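Local coordinates for protein paenibacillus xanthan lyase (Paenibacillus, PDB 6F2P) that cleaves the polysaccharide xanthan as a lyase, probably by the beta-elimination used by polysaccharide lyases of family 8, at residues 401-406 against 580-585; 286-291 against 587-592. All blocks are in the same frame, centred on the assembly; numbering follows the deposited sequence.

Contact 1 of 2, residues 401-406 against 580-585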
loop_
_atom_site.group_PDB
_atom_site.type_symbol
_atom_site.label_atom_id
_atom_site.label_comp_id
_atom_site.label_asym_id
_atom_site.label_seq_id
_atom_site.Cartn_x
_atom_site.Cartn_y
_atom_site.Cartn_z
ATOM N N ASN A 401 -22.513 11.456 2.019
ATOM C CA ASN A 401 -21.667 10.751 2.978
ATOM C C ASN A 401 -21.368 11.623 4.199
ATOM O O ASN A 401 -20.220 11.726 4.637
ATOM C CB ASN A 401 -20.369 10.294 2.301
ATOM C CG ASN A 401 -19.669 9.189 3.062
ATOM O OD1 ASN A 401 -20.296 8.459 3.829
ATOM N ND2 ASN A 401 -18.361 9.057 2.853
ATOM N N ASN A 402 -22.407 12.254 4.738
ATOM C CA ASN A 402 -22.231 13.257 5.782
ATOM C C ASN A 402 -21.779 12.670 7.102
ATOM O O ASN A 402 -21.092 13.341 7.868
ATOM C CB ASN A 402 -23.508 14.070 5.990
ATOM C CG ASN A 402 -23.972 14.760 4.730
ATOM O OD1 ASN A 402 -23.170 15.168 3.894
ATOM N ND2 ASN A 402 -25.280 14.898 4.587
ATOM N N LYS A 403 -22.162 11.422 7.368
ATOM C CA LYS A 403 -21.790 10.752 8.615
ATOM C C LYS A 403 -20.635 9.749 8.449
ATOM O O LYS A 403 -20.501 8.808 9.225
ATOM C CB LYS A 403 -23.009 10.050 9.215
ATOM C CG LYS A 403 -24.088 10.989 9.724
ATOM C CD LYS A 403 -25.457 10.352 9.607
ATOM C CE LYS A 403 -25.847 9.565 10.836
ATOM N NZ LYS A 403 -27.206 8.946 10.702
ATOM N N GLY A 404 -19.796 9.954 7.444
ATOM C CA GLY A 404 -18.743 9.001 7.149
ATOM C C GLY A 404 -17.479 9.211 7.963
ATOM O O GLY A 404 -16.440 8.623 7.654
ATOM N N TRP A 405 -17.586 10.030 9.009
ATOM C CA TRP A 405 -16.453 10.478 9.833
ATOM C C TRP A 405 -15.368 9.436 10.110
ATOM O O TRP A 405 -14.181 9.725 9.984
ATOM C CB TRP A 405 -16.964 11.023 11.175
ATOM C CG TRP A 405 -18.083 12.025 11.042
ATOM C CD1 TRP A 405 -18.028 13.248 10.426
ATOM C CD2 TRP A 405 -19.422 11.888 11.538
ATOM N NE1 TRP A 405 -19.253 13.872 10.508
ATOM C CE2 TRP A 405 -20.120 13.059 11.190
ATOM C CE3 TRP A 405 -20.097 10.886 12.248
ATOM C CZ2 TRP A 405 -21.451 13.257 11.533
ATOM C CZ3 TRP A 405 -21.416 11.084 12.584
ATOM C CH2 TRP A 405 -22.081 12.256 12.228
ATOM N N HIS A 406 -15.781 8.231 10.486
ATOM C CA HIS A 406 -14.844 7.221 10.947
ATOM C C HIS A 406 -14.722 6.018 10.008
ATOM O O HIS A 406 -14.161 4.991 10.385
ATOM C CB HIS A 406 -15.233 6.759 12.356
ATOM C CG HIS A 406 -15.398 7.883 13.331
ATOM N ND1 HIS A 406 -14.353 8.700 13.708
ATOM C CD2 HIS A 406 -16.490 8.336 13.992
ATOM C CE1 HIS A 406 -14.792 9.602 14.570
ATOM N NE2 HIS A 406 -16.085 9.405 14.757
ATOM N N TRP A 580 -31.916 8.059 5.597
ATOM C CA TRP A 580 -30.784 8.306 4.712
ATOM C C TRP A 580 -30.431 9.777 4.567
ATOM O O TRP A 580 -29.319 10.111 4.155
ATOM C CB TRP A 580 -31.058 7.685 3.348
ATOM C CG TRP A 580 -30.965 6.217 3.414
ATOM C CD1 TRP A 580 -31.974 5.344 3.678
ATOM C CD2 TRP A 580 -29.779 5.435 3.256
ATOM N NE1 TRP A 580 -31.493 4.059 3.678
ATOM C CE2 TRP A 580 -30.146 4.089 3.425
ATOM C CE3 TRP A 580 -28.444 5.743 2.975
ATOM C CZ2 TRP A 580 -29.226 3.054 3.316
ATOM C CZ3 TRP A 580 -27.540 4.718 2.876
ATOM C CH2 TRP A 580 -27.931 3.390 3.046
ATOM N N SER A 581 -31.380 10.648 4.905
ATOM C CA SER A 581 -31.200 12.090 4.779
ATOM C C SER A 581 -30.023 12.583 5.597
ATOM O O SER A 581 -29.337 13.527 5.203
ATOM C CB SER A 581 -32.467 12.818 5.204
ATOM O OG SER A 581 -33.422 12.771 4.163
ATOM N N SER A 582 -29.804 11.934 6.737
ATOM C CA SER A 582 -28.667 12.230 7.598
ATOM C C SER A 582 -27.345 11.949 6.884
ATOM O O SER A 582 -26.355 12.655 7.086
ATOM C CB SER A 582 -28.745 11.395 8.871
ATOM O OG SER A 582 -29.948 11.652 9.567
ATOM N N LEU A 583 -27.328 10.923 6.039
ATOM C CA LEU A 583 -26.099 10.572 5.338
ATOM C C LEU A 583 -25.980 11.327 4.029
ATOM O O LEU A 583 -24.871 11.698 3.611
ATOM C CB LEU A 583 -26.022 9.070 5.065
ATOM C CG LEU A 583 -25.804 8.147 6.261
ATOM C CD1 LEU A 583 -27.126 7.857 6.984
ATOM C CD2 LEU A 583 -25.137 6.862 5.801
ATOM N N ASN A 584 -27.126 11.558 3.389
ATOM C CA ASN A 584 -27.150 12.159 2.061
ATOM C C ASN A 584 -28.341 13.077 1.883
ATOM O O ASN A 584 -29.481 12.622 1.868
ATOM C CB ASN A 584 -27.179 11.069 0.983
ATOM C CG ASN A 584 -26.707 11.574 -0.353
ATOM O OD1 ASN A 584 -26.988 12.708 -0.730
ATOM N ND2 ASN A 584 -25.977 10.746 -1.076
ATOM N N SER A 585 -28.077 14.367 1.739
ATOM C CA SER A 585 -29.159 15.326 1.580
ATOM C C SER A 585 -29.005 16.096 0.280
ATOM O O SER A 585 -29.552 17.183 0.124
ATOM C CB SER A 585 -29.233 16.279 2.774
ATOM O OG SER A 585 -28.001 16.947 2.983
HETATM O O HOH W 1 -27.695 15.516 5.499
HETATM O O HOH W 2 -28.935 10.419 12.558
#
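The carbonyl oxygen of Leu-583 accepts a nearly straight hydrogen bond from the backbone of Asn-402, with N to O at 2.8 Å and 171° at the hydrogen. The donor meets the carbonyl at a C=O...N angle of 136°. Asn-401 N also lies near this oxygen, but at a poor angle, and its hydrogen bond goes instead to Ser-286 OG. Residues 401-404 form a type I turn, which brings the side chains of Asn-402 and Lys-403 to bear on 580-585. Asn-402 lays its CB against Ser-582 O, 3.4 Å away, while its ND2 bonds weakly to a water. That water is a firmer donor to Ser-581 O and also joins Ser-585 OG at 2.9 Å. Lys-403 makes the apolar part of the contact: its CD packs 3.5 Å from Ser-582 CB and 4.0 Å from Leu-583 CD1, the lysine and leucine chains crossing roughly at right angles. A bend at chi3 (90°) keeps NZ beside Ser-582 CB, where a second water at 2.9 Å from NZ links weakly to Ser-582 OG. Beyond the lysine, Leu-583 also packs on Trp-427 of helix 426-429. Asn-584 to Glu-400 and Ser-585 to Ala-399 add ties between the loops. Across the two segments one backbone bond sets the spacing, whereas the polar ends of Asn-402 and Lys-403 reach across through water, consistent with a fit less tightly set there.

Contact 2 of 2, residues 286-291 against 587-592; sequences SRHGLQ and ASWKDS
Arg-287 lies across one face of the Trp-589 indole, its CG 3.5 Å from the centroid of the five-membered ring and only 10° off the ring normal, a CH-pi contact. Extension of the arginine chain from CG to NE keeps CD over the same face, 3.4 Å from Trp-589 CE2, and the guanidinium plane runs almost parallel to the indole. The charge is met elsewhere, by a salt bridge from NE to Glu-400. The benzo edge of the tryptophan points toward the face of His-288 in an offset edge-to-face pair, with ring centroids 5.4 Å apart and planes at 83°. His-288 holds its ring there with CG between the backbone N and the carbonyl carbon (chi1 67°). On the opposite face of this ring Asp-591 OD2 lies over the centre, 3.3 Å from His-288 CE1, with the carboxylate plane close to perpendicular to the ring; OD1 of this aspartate bonds to Thr-593 N. Leu-290 CB adds an apolar touch on Trp-589 CH2. With an alanine in place of Trp-589, Arg-287 is likely to lose the flat surface it lies on, and the His-288 ring one of the groups that hold it, leaving a gap between the two loops. Away from this stacked part, water takes over and no direct hydrogen bond spans the segments. One water joins Ser-286 O and His-288 N and reaches Trp-589 O weakly; another lies 2.8 Å from His-288 NE2 and donates to Lys-590 O at 3.2 Å, beside the exposed Ser-588 and Lys-590. The contact is a surface seam between the N-terminal alpha-helical domain and the super-sandwich domain, the two-domain pairing characteristic of polysaccharide lyase family 8.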
loop_
_atom_site.group_PDB
_atom_site.type_symbol
_atom_site.label_atom_id
_atom_site.label_comp_id
_atom_site.label_asym_id
_atom_site.label_seq_id
_atom_site.Cartn_x
_atom_site.Cartn_y
_atom_site.Cartn_z
ATOM N N SER A 286 -23.495 6.337 1.105
ATOM C CA SER A 286 -24.615 7.156 1.568
ATOM C C SER A 286 -25.788 7.222 0.598
ATOM O O SER A 286 -26.681 8.032 0.783
ATOM C CB SER A 286 -24.156 8.580 1.884
ATOM O OG SER A 286 -23.808 9.277 0.703
ATOM N N ARG A 287 -25.796 6.383 -0.432
ATOM C CA ARG A 287 -26.917 6.362 -1.377
ATOM C C ARG A 287 -27.849 5.193 -1.093
ATOM O O ARG A 287 -27.464 4.031 -1.245
ATOM C CB ARG A 287 -26.414 6.330 -2.827
ATOM C CG ARG A 287 -25.730 7.615 -3.219
ATOM C CD ARG A 287 -25.039 7.544 -4.561
ATOM N NE ARG A 287 -24.337 8.802 -4.819
ATOM C CZ ARG A 287 -23.391 8.969 -5.740
ATOM N NH1 ARG A 287 -23.023 7.957 -6.514
ATOM N NH2 ARG A 287 -22.811 10.155 -5.883
ATOM N N HIS A 288 -29.076 5.502 -0.679
ATOM C CA HIS A 288 -30.013 4.463 -0.256
ATOM C C HIS A 288 -30.358 3.495 -1.372
ATOM O O HIS A 288 -30.591 2.317 -1.127
ATOM C CB HIS A 288 -31.290 5.067 0.329
ATOM C CG HIS A 288 -32.129 5.807 -0.663
ATOM N ND1 HIS A 288 -33.182 5.219 -1.330
ATOM C CD2 HIS A 288 -32.080 7.093 -1.089
ATOM C CE1 HIS A 288 -33.739 6.110 -2.132
ATOM N NE2 HIS A 288 -33.089 7.252 -2.007
ATOM N N GLY A 289 -30.385 3.996 -2.602
ATOM C CA GLY A 289 -30.734 3.168 -3.740
ATOM C C GLY A 289 -29.523 2.434 -4.280
ATOM O O GLY A 289 -29.610 1.705 -5.269
ATOM N N LEU A 290 -28.384 2.626 -3.628
ATOM C CA LEU A 290 -27.145 2.066 -4.130
ATOM C C LEU A 290 -26.337 1.426 -3.011
ATOM O O LEU A 290 -25.131 1.645 -2.889
ATOM C CB LEU A 290 -26.337 3.154 -4.823
ATOM C CG LEU A 290 -25.347 2.713 -5.893
ATOM C CD1 LEU A 290 -26.003 1.752 -6.882
ATOM C CD2 LEU A 290 -24.820 3.955 -6.592
ATOM N N GLN A 291 -27.017 0.627 -2.197
ATOM C CA GLN A 291 -26.354 -0.139 -1.154
ATOM C C GLN A 291 -25.532 -1.276 -1.768
ATOM O O GLN A 291 -25.687 -1.590 -2.951
ATOM C CB GLN A 291 -27.386 -0.643 -0.146
ATOM C CG GLN A 291 -28.095 0.507 0.553
ATOM C CD GLN A 291 -29.199 0.065 1.493
ATOM O OE1 GLN A 291 -28.942 -0.452 2.580
ATOM N NE2 GLN A 291 -30.441 0.281 1.080
ATOM N N ALA A 587 -29.744 16.743 -3.698
ATOM C CA ALA A 587 -31.039 16.818 -4.376
ATOM C C ALA A 587 -31.460 15.469 -4.957
ATOM O O ALA A 587 -32.631 15.090 -4.900
ATOM C CB ALA A 587 -31.003 17.879 -5.461
ATOM N N SER A 588 -30.493 14.741 -5.507
ATOM C CA SER A 588 -30.782 13.468 -6.146
ATOM C C SER A 588 -31.107 12.376 -5.145
ATOM O O SER A 588 -31.864 11.463 -5.448
ATOM C CB SER A 588 -29.602 13.020 -7.009
ATOM O OG SER A 588 -29.316 13.977 -8.009
ATOM N N TRP A 589 -30.541 12.452 -3.951
ATOM C CA TRP A 589 -30.607 11.292 -3.072
ATOM C C TRP A 589 -31.328 11.504 -1.751
ATOM O O TRP A 589 -31.531 10.544 -1.003
ATOM C CB TRP A 589 -29.207 10.735 -2.826
ATOM C CG TRP A 589 -28.621 10.008 -4.009
ATOM C CD1 TRP A 589 -27.675 10.483 -4.883
ATOM C CD2 TRP A 589 -28.940 8.675 -4.445
ATOM N NE1 TRP A 589 -27.381 9.525 -5.829
ATOM C CE2 TRP A 589 -28.142 8.408 -5.588
ATOM C CE3 TRP A 589 -29.825 7.683 -3.984
ATOM C CZ2 TRP A 589 -28.197 7.189 -6.276
ATOM C CZ3 TRP A 589 -29.887 6.476 -4.665
ATOM C CH2 TRP A 589 -29.075 6.239 -5.803
ATOM N N LYS A 590 -31.708 12.747 -1.466
ATOM C CA LYS A 590 -32.420 13.054 -0.233
ATOM C C LYS A 590 -33.643 12.153 -0.091
ATOM O O LYS A 590 -34.440 12.031 -1.023
ATOM C CB LYS A 590 -32.832 14.522 -0.210
ATOM C CG LYS A 590 -33.271 15.026 1.152
ATOM C CD LYS A 590 -34.025 16.349 1.027
ATOM C CE LYS A 590 -35.134 16.240 -0.016
ATOM N NZ LYS A 590 -36.385 16.938 0.408
ATOM N N ASP A 591 -33.755 11.506 1.069
ATOM C CA ASP A 591 -34.820 10.546 1.372
ATOM C C ASP A 591 -35.019 10.504 2.880
ATOM O O ASP A 591 -34.158 10.026 3.619
ATOM C CB ASP A 591 -34.463 9.148 0.851
ATOM C CG ASP A 591 -35.529 8.086 1.178
ATOM O OD1 ASP A 591 -36.291 8.215 2.166
ATOM O OD2 ASP A 591 -35.596 7.088 0.431
ATOM N N SER A 592 -36.182 10.963 3.329
ATOM C CA SER A 592 -36.411 11.172 4.752
ATOM C C SER A 592 -37.201 10.067 5.426
ATOM O O SER A 592 -37.444 10.139 6.632
ATOM C CB SER A 592 -37.075 12.527 5.001
ATOM O OG SER A 592 -36.212 13.590 4.625
HETATM O O HOH W 3 -29.473 8.110 0.236
HETATM O O HOH W 4 -33.610 9.788 -3.105
#

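How the contacts relate
From the N terminus, the chain first reaches 286-291, the loop leading into helix 292-307 of the alpha-helical domain. It then enters the super-sandwich domain, where 401-406 lies between strands 380-385 and 411-415. The long connection between strands 566-578 and 595-607 supplies both remaining segments: 580-585 closes contact 1, and 587-592 then closes contact 2. The shorter loop therefore sits wholly within the longer one. Contact 1 joins two loops of the same domain, while contact 2 ties the second of these, the long connection, to the helical domain. Their centres are 10 Å apart, and the two are continuous: Trp-580 packs on His-288, and Ser-581 OG hydrogen-bonds Ser-592 OG.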